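Side-chain contacts in adenosine deaminase 1 (PDB 3RYS), which probably deaminates adenine to hypoxanthine by hydrolysis at a zinc-dependent active site, serving purine salvage and nitrogen catabolism: residues L244-L249 / A261-P266; S150-L155 / Y186-E191; F32-R37 / A71-E76; R89-G94 / F132-L137. One frame throughout, in Å; residues are numbered along the deposited sequence.

How the contacts relate
All four contacts belong to one TIM-barrel chain, and none of them touches another. Contacts 3, 4, 2 and 1 follow one another along the sequence. Contact 1 lies nearest the chemistry: the side chain of Pro-248 is about 11 Å from the bound adenine and from the zinc ion, at nearest atoms. In contact 3, the side chain of Leu-73 is about 12 Å from the adenine. Contacts 2 and 4 are structural packing away from the annotated sites, although strand 135-143, used by contact 4, leads directly to helix 148-160 of contact 2. Between centres, contacts 1 and 3 are 33 Å apart, on opposite sides of the chain's centre.

Contact 1: L244-L249 / A261-P266; sequences LTVCPL and ADHPLP
Strand 244-246 and the start of helix 248-253 run past the loop entering helix 265-270, with the CA atoms of Pro-248 and His-263 7.1 Å apart and those of Val-246 and Leu-265 7.5 Å apart. Val-246 meets both partners by splitting its two methyls. CG1 lies anti to the backbone N (chi1 -175°) and comes obliquely onto the imidazole, 3.4 Å from His-263 CE1. The other methyl turns to the leucine, with Val-246 CG2 3.9 Å from Leu-265 CD1. Further along, the ring reaches the backbone of the proline: His-263 NE2 is 3.8 Å from Pro-248 CA. Strand 244-246 pairs in parallel with strand 275-277 in the TIM barrel of this deaminase family, and helices 248-253 and 265-270 lie in the connection between these two strands. His-263 caps the second helix, since its ND1 accepts the backbone N-H of Leu-265 at 3.0 Å, with the donor in the ring plane and an angle of 151° at the hydrogen. NE2 is hydrogen-bonded to the side-chain amide of Asn-251, so the ring's rotation is fixed from two sides, while Pro-264 CD covers one face near the rim. Val-275 touches both Val-246 and Leu-265. On the other side of the strand's end, Cys-247 packs on the zinc ligands His-19 and Asp-280 and on His-223.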
loop_
_atom_site.group_PDB
_atom_site.type_symbol
_atom_site.label_atom_id
_atom_site.label_comp_id
_atom_site.label_asym_id
_atom_site.label_seq_id
_atom_site.Cartn_x
_atom_site.Cartn_y
_atom_site.Cartn_z
ATOM N N LEU A 244 -10.818 2.006 -5.021
ATOM C CA LEU A 244 -9.626 1.747 -5.822
ATOM C C LEU A 244 -8.419 2.493 -5.243
ATOM O O LEU A 244 -8.374 3.727 -5.250
ATOM C CB LEU A 244 -9.851 2.151 -7.285
ATOM C CG LEU A 244 -10.168 1.030 -8.285
ATOM C CD1 LEU A 244 -11.336 0.165 -7.827
ATOM C CD2 LEU A 244 -10.431 1.590 -9.676
ATOM N N THR A 245 -7.443 1.747 -4.740
ATOM C CA THR A 245 -6.278 2.375 -4.133
ATOM C C THR A 245 -5.193 2.716 -5.167
ATOM O O THR A 245 -4.216 1.982 -5.343
ATOM C CB THR A 245 -5.729 1.540 -2.951
ATOM O OG1 THR A 245 -5.262 0.269 -3.415
ATOM C CG2 THR A 245 -6.826 1.314 -1.916
ATOM N N VAL A 246 -5.379 3.846 -5.846
ATOM C CA VAL A 246 -4.446 4.298 -6.875
ATOM C C VAL A 246 -3.116 4.784 -6.301
ATOM O O VAL A 246 -3.074 5.426 -5.252
ATOM C CB VAL A 246 -5.053 5.428 -7.730
ATOM C CG1 VAL A 246 -4.109 5.791 -8.875
ATOM C CG2 VAL A 246 -6.423 5.019 -8.261
ATOM N N CYS A 247 -2.031 4.478 -7.006
ATOM C CA CYS A 247 -0.693 4.897 -6.597
ATOM C C CYS A 247 0.013 5.572 -7.767
ATOM O O CYS A 247 0.703 4.913 -8.546
ATOM C CB CYS A 247 0.122 3.695 -6.111
ATOM S SG CYS A 247 -0.763 2.615 -4.955
ATOM N N PRO A 248 -0.164 6.898 -7.892
ATOM C CA PRO A 248 0.300 7.692 -9.041
ATOM C C PRO A 248 1.791 7.548 -9.354
ATOM O O PRO A 248 2.140 7.140 -10.461
ATOM C CB PRO A 248 -0.031 9.128 -8.627
ATOM C CG PRO A 248 -1.192 8.974 -7.670
ATOM C CD PRO A 248 -0.903 7.718 -6.915
ATOM N N LEU A 249 2.650 7.886 -8.398
ATOM C CA LEU A 249 4.092 7.799 -8.602
ATOM C C LEU A 249 4.545 6.366 -8.851
ATOM O O LEU A 249 5.453 6.120 -9.648
ATOM C CB LEU A 249 4.839 8.374 -7.403
ATOM C CG LEU A 249 4.662 9.871 -7.163
ATOM C CD1 LEU A 249 5.573 10.337 -6.030
ATOM C CD2 LEU A 249 4.934 10.648 -8.446
ATOM N N ALA A 261 1.774 13.034 -16.289
ATOM C CA ALA A 261 0.815 13.842 -17.033
ATOM C C ALA A 261 -0.175 12.959 -17.785
ATOM O O ALA A 261 -1.228 13.419 -18.232
ATOM C CB ALA A 261 1.533 14.782 -17.990
ATOM N N ASP A 262 0.161 11.680 -17.903
ATOM C CA ASP A 262 -0.666 10.736 -18.643
ATOM C C ASP A 262 -1.525 9.865 -17.730
ATOM O O ASP A 262 -2.196 8.950 -18.201
ATOM C CB ASP A 262 0.219 9.841 -19.519
ATOM C CG ASP A 262 1.074 10.637 -20.488
ATOM O OD1 ASP A 262 0.523 11.533 -21.169
ATOM O OD2 ASP A 262 2.293 10.368 -20.568
ATOM N N HIS A 263 -1.512 10.141 -16.429
ATOM C CA HIS A 263 -2.202 9.268 -15.482
ATOM C C HIS A 263 -3.725 9.410 -15.523
ATOM O O HIS A 263 -4.245 10.523 -15.582
ATOM C CB HIS A 263 -1.691 9.481 -14.063
ATOM C CG HIS A 263 -1.916 8.305 -13.169
ATOM N ND1 HIS A 263 -3.147 8.009 -12.622
ATOM C CD2 HIS A 263 -1.071 7.337 -12.739
ATOM C CE1 HIS A 263 -3.047 6.913 -11.891
ATOM N NE2 HIS A 263 -1.798 6.487 -11.945
ATOM N N PRO A 264 -4.439 8.273 -15.483
ATOM C CA PRO A 264 -5.904 8.204 -15.580
ATOM C C PRO A 264 -6.627 8.738 -14.354
ATOM O O PRO A 264 -7.838 8.917 -14.416
ATOM C CB PRO A 264 -6.183 6.700 -15.690
ATOM C CG PRO A 264 -4.870 6.066 -16.021
ATOM C CD PRO A 264 -3.835 6.933 -15.400
ATOM N N LEU A 265 -5.911 8.978 -13.261
ATOM C CA LEU A 265 -6.556 9.385 -12.011
ATOM C C LEU A 265 -7.624 10.477 -12.165
ATOM O O LEU A 265 -8.735 10.329 -11.658
ATOM C CB LEU A 265 -5.526 9.798 -10.959
ATOM C CG LEU A 265 -6.206 10.106 -9.627
ATOM C CD1 LEU A 265 -6.834 8.842 -9.075
ATOM C CD2 LEU A 265 -5.238 10.715 -8.628
ATOM N N PRO A 266 -7.292 11.582 -12.857
ATOM C CA PRO A 266 -8.286 12.649 -13.024
ATOM C C PRO A 266 -9.568 12.128 -13.669
ATOM O O PRO A 266 -10.658 12.405 -13.178
ATOM C CB PRO A 266 -7.591 13.634 -13.972
ATOM C CG PRO A 266 -6.141 13.368 -13.813
ATOM C CD PRO A 266 -6.010 11.906 -13.511
#

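Contact 2: S150-L155 / Y186-E191; sequences SALEVL and YQRAAE
Leu-152 is the first residue of segment 150-155, part of helix 148-160, to touch Arg-188 on the neighbouring helix. Its CB does not aim straight across, but the branch beyond it swings over: CG lies anti to the carbonyl carbon (chi1 -81°), and CD2 is carried against the aliphatic base of the arginine, 3.5 Å from Arg-188 CG. One turn on comes Leu-155, whose CB does point at the other helix. With CG anti to the backbone N, its CD2 settles 3.7 Å from Arg-188 CB and 4.0 Å from Ala-189 N, with Ala-189 CB a looser neighbour. The two leucines therefore use the same methyl, CD2, and take hold of one short piece of arginine chain, its CB and CG. Beyond that piece the arginine bends at chi2 and chi3, and its charged end leaves the apolar patch. NE makes a long, purely electrostatic pair with Glu-191 OE2 at 3.6 Å, the oxygen standing well out of the guanidinium plane; NH2 has a weak, long ion pair with Asp-156. The two segment axes approach to 10.6 Å at an angle of 19°, close to parallel. These are successive outer helices of the barrel: helix 148-160 precedes strand 167-171, helix 183-191 follows it, and Leu-155 and Ala-189 both rest inward on Ile-168 of that strand and on Leu-194.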
loop_
_atom_site.group_PDB
_atom_site.type_symbol
_atom_site.label_atom_id
_atom_site.label_comp_id
_atom_site.label_asym_id
_atom_site.label_seq_id
_atom_site.Cartn_x
_atom_site.Cartn_y
_atom_site.Cartn_z
ATOM N N SER A 150 1.283 -22.930 0.175
ATOM C CA SER A 150 2.193 -22.332 1.141
ATOM C C SER A 150 1.584 -21.079 1.760
ATOM O O SER A 150 1.833 -20.775 2.925
ATOM C CB SER A 150 3.538 -22.007 0.499
ATOM O OG SER A 150 3.365 -21.177 -0.631
ATOM N N ALA A 151 0.781 -20.359 0.982
ATOM C CA ALA A 151 0.071 -19.193 1.498
ATOM C C ALA A 151 -0.950 -19.630 2.542
ATOM O O ALA A 151 -1.138 -18.965 3.565
ATOM C CB ALA A 151 -0.609 -18.437 0.371
ATOM N N LEU A 152 -1.601 -20.760 2.281
ATOM C CA LEU A 152 -2.590 -21.304 3.209
ATOM C C LEU A 152 -1.938 -21.773 4.502
ATOM O O LEU A 152 -2.504 -21.614 5.585
ATOM C CB LEU A 152 -3.385 -22.442 2.562
ATOM C CG LEU A 152 -4.534 -21.997 1.652
ATOM C CD1 LEU A 152 -4.948 -23.104 0.683
ATOM C CD2 LEU A 152 -5.716 -21.520 2.482
ATOM N N GLU A 153 -0.743 -22.344 4.390
ATOM C CA GLU A 153 -0.036 -22.806 5.575
ATOM C C GLU A 153 0.438 -21.645 6.437
ATOM O O GLU A 153 0.353 -21.709 7.661
ATOM C CB GLU A 153 1.130 -23.719 5.205
ATOM C CG GLU A 153 0.715 -25.160 4.970
ATOM C CD GLU A 153 1.895 -26.078 4.719
ATOM O OE1 GLU A 153 3.052 -25.621 4.840
ATOM O OE2 GLU A 153 1.661 -27.262 4.398
ATOM N N VAL A 154 0.928 -20.586 5.799
ATOM C CA VAL A 154 1.343 -19.388 6.522
ATOM C C VAL A 154 0.142 -18.729 7.205
ATOM O O VAL A 154 0.213 -18.337 8.376
ATOM C CB VAL A 154 2.038 -18.370 5.594
ATOM C CG1 VAL A 154 2.333 -17.076 6.346
ATOM C CG2 VAL A 154 3.317 -18.963 5.019
ATOM N N LEU A 155 -0.961 -18.613 6.469
ATOM C CA LEU A 155 -2.199 -18.085 7.033
ATOM C C LEU A 155 -2.592 -18.850 8.296
ATOM O O LEU A 155 -2.910 -18.247 9.319
ATOM C CB LEU A 155 -3.329 -18.153 6.006
ATOM C CG LEU A 155 -4.699 -17.699 6.517
ATOM C CD1 LEU A 155 -4.599 -16.312 7.122
ATOM C CD2 LEU A 155 -5.737 -17.732 5.404
ATOM N N TYR A 186 -8.579 -17.135 0.151
ATOM C CA TYR A 186 -9.542 -16.099 0.528
ATOM C C TYR A 186 -10.812 -16.643 1.181
ATOM O O TYR A 186 -11.413 -15.976 2.029
ATOM C CB TYR A 186 -9.869 -15.180 -0.657
ATOM C CG TYR A 186 -8.829 -14.105 -0.841
ATOM C CD1 TYR A 186 -9.107 -12.779 -0.530
ATOM C CD2 TYR A 186 -7.552 -14.424 -1.285
ATOM C CE1 TYR A 186 -8.145 -11.792 -0.679
ATOM C CE2 TYR A 186 -6.585 -13.451 -1.439
ATOM C CZ TYR A 186 -6.886 -12.138 -1.135
ATOM O OH TYR A 186 -5.922 -11.172 -1.288
ATOM N N GLN A 187 -11.219 -17.848 0.790
ATOM C CA GLN A 187 -12.311 -18.517 1.485
ATOM C C GLN A 187 -11.896 -18.785 2.928
ATOM O O GLN A 187 -12.690 -18.624 3.853
ATOM C CB GLN A 187 -12.706 -19.814 0.778
ATOM C CG GLN A 187 -13.726 -19.619 -0.336
ATOM C CD GLN A 187 -13.987 -20.892 -1.131
ATOM O OE1 GLN A 187 -13.055 -21.602 -1.524
ATOM N NE2 GLN A 187 -15.259 -21.180 -1.382
ATOM N N ARG A 188 -10.639 -19.175 3.115
ATOM C CA ARG A 188 -10.086 -19.366 4.453
ATOM C C ARG A 188 -10.155 -18.083 5.274
ATOM O O ARG A 188 -10.661 -18.078 6.395
ATOM C CB ARG A 188 -8.637 -19.853 4.370
ATOM C CG ARG A 188 -8.439 -21.324 4.713
ATOM C CD ARG A 188 -8.138 -21.496 6.196
ATOM N NE ARG A 188 -9.096 -20.769 7.022
ATOM C CZ ARG A 188 -9.149 -20.832 8.349
ATOM N NH1 ARG A 188 -10.065 -20.130 9.008
ATOM N NH2 ARG A 188 -8.292 -21.595 9.019
ATOM N N ALA A 189 -9.643 -17.000 4.700
ATOM C CA ALA A 189 -9.608 -15.704 5.364
ATOM C C ALA A 189 -10.996 -15.202 5.754
ATOM O O ALA A 189 -11.198 -14.737 6.872
ATOM C CB ALA A 189 -8.911 -14.684 4.477
ATOM N N ALA A 190 -11.944 -15.280 4.827
ATOM C CA ALA A 190 -13.290 -14.768 5.075
ATOM C C ALA A 190 -13.961 -15.478 6.245
ATOM O O ALA A 190 -14.541 -14.834 7.121
ATOM C CB ALA A 190 -14.147 -14.876 3.817
ATOM N N GLU A 191 -13.884 -16.807 6.260
ATOM C CA GLU A 191 -14.465 -17.580 7.355
ATOM C C GLU A 191 -13.699 -17.368 8.662
ATOM O O GLU A 191 -14.178 -17.741 9.731
ATOM C CB GLU A 191 -14.561 -19.068 7.001
ATOM C CG GLU A 191 -13.226 -19.773 6.848
ATOM C CD GLU A 191 -13.358 -21.161 6.229
ATOM O OE1 GLU A 191 -14.336 -21.398 5.479
ATOM O OE2 GLU A 191 -12.477 -22.012 6.489
#

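Contact 3: F32-R37 / A71-E76; sequences FALAER and AVLQTE
Leu-34 and Val-72 cross at about a right angle, the leucine stem lying over the branch point of the valine, with Leu-34 CB 3.9 Å from Val-72 CB. The valine is turned so that CG1 stands anti to its carbonyl carbon (chi1 -59°), and this sends its two methyls to different partners. CG1 goes to the alanine, Val-72 CG1 and Ala-35 CB being 3.9 Å apart; CG2 stays beside the leucine stem. The far end of Leu-34 reaches past the valine and meets Leu-73 at a slant, with Leu-34 CD1 3.9 Å from Leu-73 CD2. Leu-73 sets out the other way at its CB, and only its branched end returns. Side-chain contacts are all apolar; Val-72 also rests against the backbone N of Ala-35, and Leu-42 touches both. At the polar margin, Arg-37 NH2 forms salt bridges with Asp-78 and Asp-81. Asp-78 also accepts the backbone N-H groups of Gln-74 and Thr-75, the N-cap of helix 76-92. Helix 28-37 thus packs on the loop joining helix 59-69 to helix 76-92, in the connection between barrel strands 15-17 and 95-102; helix 59-69 carries Leu-59, Phe-62, Leu-63 and Tyr-66, which line the adenine pocket.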
loop_
_atom_site.group_PDB
_atom_site.type_symbol
_atom_site.label_atom_id
_atom_site.label_comp_id
_atom_site.label_asym_id
_atom_site.label_seq_id
_atom_site.Cartn_x
_atom_site.Cartn_y
_atom_site.Cartn_z
ATOM N N PHE A 32 21.427 0.711 5.052
ATOM C CA PHE A 32 22.825 0.683 5.462
ATOM C C PHE A 32 23.010 0.620 6.980
ATOM O O PHE A 32 23.970 0.024 7.470
ATOM C CB PHE A 32 23.575 1.880 4.877
ATOM C CG PHE A 32 24.140 1.622 3.517
ATOM C CD1 PHE A 32 23.309 1.521 2.418
ATOM C CD2 PHE A 32 25.505 1.471 3.339
ATOM C CE1 PHE A 32 23.826 1.275 1.160
ATOM C CE2 PHE A 32 26.029 1.227 2.087
ATOM C CZ PHE A 32 25.188 1.129 0.996
ATOM N N ALA A 33 22.097 1.234 7.722
ATOM C CA ALA A 33 22.182 1.225 9.177
ATOM C C ALA A 33 21.877 -0.165 9.737
ATOM O O ALA A 33 22.563 -0.650 10.639
ATOM C CB ALA A 33 21.238 2.262 9.771
ATOM N N LEU A 34 20.842 -0.803 9.198
ATOM C CA LEU A 34 20.452 -2.134 9.648
ATOM C C LEU A 34 21.473 -3.173 9.206
ATOM O O LEU A 34 21.764 -4.120 9.937
ATOM C CB LEU A 34 19.053 -2.491 9.143
ATOM C CG LEU A 34 17.942 -1.592 9.691
ATOM C CD1 LEU A 34 16.591 -1.968 9.108
ATOM C CD2 LEU A 34 17.911 -1.653 11.210
ATOM N N ALA A 35 22.018 -2.990 8.009
ATOM C CA ALA A 35 23.097 -3.843 7.538
ATOM C C ALA A 35 24.236 -3.800 8.545
ATOM O O ALA A 35 24.778 -4.834 8.935
ATOM C CB ALA A 35 23.579 -3.390 6.164
ATOM N N GLU A 36 24.587 -2.595 8.978
ATOM C CA GLU A 36 25.692 -2.415 9.906
ATOM C C GLU A 36 25.416 -3.080 11.248
ATOM O O GLU A 36 26.260 -3.800 11.782
ATOM C CB GLU A 36 25.984 -0.933 10.101
ATOM C CG GLU A 36 27.255 -0.660 10.878
ATOM C CD GLU A 36 27.807 0.723 10.603
ATOM O OE1 GLU A 36 27.364 1.354 9.618
ATOM O OE2 GLU A 36 28.684 1.174 11.369
ATOM N N ARG A 37 24.222 -2.839 11.780
ATOM C CA ARG A 37 23.815 -3.398 13.063
ATOM C C ARG A 37 23.787 -4.926 13.038
ATOM O O ARG A 37 23.990 -5.576 14.064
ATOM C CB ARG A 37 22.442 -2.852 13.462
ATOM C CG ARG A 37 22.119 -3.001 14.939
ATOM C CD ARG A 37 21.022 -2.036 15.363
ATOM N NE ARG A 37 19.712 -2.421 14.841
ATOM C CZ ARG A 37 18.604 -1.703 14.993
ATOM N NH1 ARG A 37 18.642 -0.549 15.650
ATOM N NH2 ARG A 37 17.460 -2.139 14.482
ATOM N N ALA A 71 16.891 -8.167 3.056
ATOM C CA ALA A 71 17.908 -9.001 3.688
ATOM C C ALA A 71 18.450 -8.419 4.996
ATOM O O ALA A 71 18.989 -9.152 5.826
ATOM C CB ALA A 71 19.046 -9.276 2.719
ATOM N N VAL A 72 18.313 -7.109 5.179
ATOM C CA VAL A 72 18.810 -6.457 6.389
ATOM C C VAL A 72 17.838 -6.590 7.562
ATOM O O VAL A 72 18.188 -6.288 8.704
ATOM C CB VAL A 72 19.128 -4.963 6.156
ATOM C CG1 VAL A 72 20.170 -4.807 5.054
ATOM C CG2 VAL A 72 17.860 -4.193 5.822
ATOM N N LEU A 73 16.623 -7.048 7.277
ATOM C CA LEU A 73 15.605 -7.222 8.307
ATOM C C LEU A 73 15.730 -8.569 9.006
ATOM O O LEU A 73 15.146 -9.550 8.562
ATOM C CB LEU A 73 14.213 -7.104 7.693
ATOM C CG LEU A 73 13.849 -5.773 7.040
ATOM C CD1 LEU A 73 12.480 -5.859 6.375
ATOM C CD2 LEU A 73 13.894 -4.657 8.075
ATOM N N GLN A 74 16.469 -8.611 10.111
ATOM C CA GLN A 74 16.740 -9.875 10.804
ATOM C C GLN A 74 16.010 -10.006 12.138
ATOM O O GLN A 74 15.498 -11.072 12.480
ATOM C CB GLN A 74 18.246 -10.040 11.045
ATOM C CG GLN A 74 19.079 -10.150 9.782
ATOM C CD GLN A 74 18.687 -11.343 8.936
ATOM O OE1 GLN A 74 18.491 -11.222 7.727
ATOM N NE2 GLN A 74 18.563 -12.506 9.570
ATOM N N THR A 75 15.979 -8.917 12.895
ATOM C CA THR A 75 15.495 -8.961 14.263
ATOM C C THR A 75 14.189 -8.207 14.422
ATOM O O THR A 75 13.819 -7.383 13.584
ATOM C CB THR A 75 16.520 -8.343 15.237
ATOM O OG1 THR A 75 16.531 -6.916 15.084
ATOM C CG2 THR A 75 17.911 -8.892 14.960
ATOM N N GLU A 76 13.506 -8.495 15.521
ATOM C CA GLU A 76 12.275 -7.817 15.868
ATOM C C GLU A 76 12.508 -6.310 15.861
ATOM O O GLU A 76 11.681 -5.546 15.368
ATOM C CB GLU A 76 11.807 -8.292 17.244
ATOM C CG GLU A 76 10.306 -8.319 17.427
ATOM C CD GLU A 76 9.865 -9.320 18.484
ATOM O OE1 GLU A 76 10.161 -10.525 18.325
ATOM O OE2 GLU A 76 9.210 -8.900 19.467
#

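Contact 4: R89-G94 / F132-L137; sequences RAAAGG and FGVSTL
Ala-91 gives the largest single share of the buried surface, its lone methyl facing both Phe-132 and Val-134 near the end of helix 76-92. Its nearest neighbour is a backbone atom: Ala-91 CB lies 3.5 Å from Phe-132 O. The phenylalanine adds its stem to this, with Phe-132 CB 4.2 Å from Ala-91 CB. The ring is directed along the helix instead, with CG anti to the carbonyl carbon (chi1 -54°), and it packs on Arg-84, Leu-87 and Glu-88, earlier residues of helix 76-92. Val-134 comes at the alanine with one branch, Val-134 CG2 standing 4.0 Å from Ala-91 CB. Between these two partners the chain turns at Gly-133, which has positive phi, and then enters strand 135-143. The alanine side has its own turn: the helix closes in a Schellman motif at Gly-94 (phi 106°), and strand 95-102 begins directly after it. Here the end of a barrel helix meets the entry to the next strand but one along the chain, and strands 95-102 and 135-143 pair in parallel alongside. No hydrogen bond or charge pair links the segments; what passes between them is van der Waals contact on one methyl, closest to a carbonyl oxygen.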
loop_
_atom_site.group_PDB
_atom_site.type_symbol
_atom_site.label_atom_id
_atom_site.label_comp_id
_atom_site.label_asym_id
_atom_site.label_seq_id
_atom_site.Cartn_x
_atom_site.Cartn_y
_atom_site.Cartn_z
ATOM N N ARG A 89 7.196 9.570 9.395
ATOM C CA ARG A 89 7.159 10.334 8.147
ATOM C C ARG A 89 5.734 10.476 7.602
ATOM O O ARG A 89 5.345 11.539 7.117
ATOM C CB ARG A 89 8.088 9.710 7.103
ATOM C CG ARG A 89 8.041 10.389 5.745
ATOM C CD ARG A 89 8.407 11.873 5.817
ATOM N NE ARG A 89 8.331 12.499 4.497
ATOM C CZ ARG A 89 7.196 12.895 3.923
ATOM N NH1 ARG A 89 6.040 12.738 4.555
ATOM N NH2 ARG A 89 7.213 13.448 2.717
ATOM N N ALA A 90 4.955 9.404 7.703
ATOM C CA ALA A 90 3.565 9.431 7.272
ATOM C C ALA A 90 2.775 10.496 8.026
ATOM O O ALA A 90 2.032 11.269 7.423
ATOM C CB ALA A 90 2.920 8.061 7.450
ATOM N N ALA A 91 2.939 10.536 9.343
ATOM C CA ALA A 91 2.226 11.506 10.167
ATOM C C ALA A 91 2.527 12.935 9.719
ATOM O O ALA A 91 1.613 13.731 9.495
ATOM C CB ALA A 91 2.575 11.318 11.643
ATOM N N ALA A 92 3.813 13.244 9.577
ATOM C CA ALA A 92 4.255 14.560 9.128
ATOM C C ALA A 92 3.659 14.941 7.779
ATOM O O ALA A 92 3.583 16.118 7.441
ATOM C CB ALA A 92 5.772 14.607 9.058
ATOM N N GLY A 93 3.248 13.944 7.005
ATOM C CA GLY A 93 2.705 14.185 5.681
ATOM C C GLY A 93 1.191 14.216 5.635
ATOM O O GLY A 93 0.597 14.343 4.562
ATOM N N GLY A 94 0.555 14.085 6.795
ATOM C CA GLY A 94 -0.889 14.220 6.873
ATOM C C GLY A 94 -1.654 12.925 7.069
ATOM O O GLY A 94 -2.867 12.954 7.264
ATOM N N PHE A 132 2.448 8.798 17.245
ATOM C CA PHE A 132 2.453 9.531 15.990
ATOM C C PHE A 132 1.072 10.064 15.631
ATOM O O PHE A 132 0.927 10.838 14.688
ATOM C CB PHE A 132 3.005 8.650 14.863
ATOM C CG PHE A 132 4.356 8.047 15.164
ATOM C CD1 PHE A 132 5.490 8.843 15.228
ATOM C CD2 PHE A 132 4.492 6.682 15.378
ATOM C CE1 PHE A 132 6.727 8.288 15.504
ATOM C CE2 PHE A 132 5.729 6.122 15.650
ATOM C CZ PHE A 132 6.846 6.924 15.714
ATOM N N GLY A 133 0.062 9.653 16.390
ATOM C CA GLY A 133 -1.302 10.072 16.127
ATOM C C GLY A 133 -1.880 9.437 14.874
ATOM O O GLY A 133 -2.682 10.051 14.169
ATOM N N VAL A 134 -1.477 8.200 14.600
ATOM C CA VAL A 134 -1.956 7.486 13.425
ATOM C C VAL A 134 -2.640 6.177 13.803
ATOM O O VAL A 134 -2.019 5.297 14.398
ATOM C CB VAL A 134 -0.797 7.169 12.463
ATOM C CG1 VAL A 134 -1.280 6.300 11.320
ATOM C CG2 VAL A 134 -0.170 8.451 11.938
ATOM N N SER A 135 -3.920 6.054 13.458
ATOM C CA SER A 135 -4.640 4.789 13.597
ATOM C C SER A 135 -4.064 3.790 12.608
ATOM O O SER A 135 -3.717 4.160 11.488
ATOM C CB SER A 135 -6.123 4.981 13.294
ATOM O OG SER A 135 -6.747 5.792 14.265
ATOM N N THR A 136 -3.970 2.524 12.999
ATOM C CA THR A 136 -3.332 1.545 12.124
ATOM C C THR A 136 -4.010 0.180 12.083
ATOM O O THR A 136 -4.565 -0.282 13.079
ATOM C CB THR A 136 -1.854 1.337 12.497
ATOM O OG1 THR A 136 -1.761 0.860 13.845
ATOM C CG2 THR A 136 -1.084 2.640 12.357
ATOM N N LEU A 137 -3.957 -0.450 10.911
ATOM C CA LEU A 137 -4.365 -1.840 10.746
ATOM C C LEU A 137 -3.254 -2.614 10.038
ATOM O O LEU A 137 -2.603 -2.097 9.126
ATOM C CB LEU A 137 -5.679 -1.949 9.961
ATOM C CG LEU A 137 -6.993 -1.713 10.720
ATOM C CD1 LEU A 137 -6.999 -2.419 12.080
ATOM C CD2 LEU A 137 -7.275 -0.233 10.888
#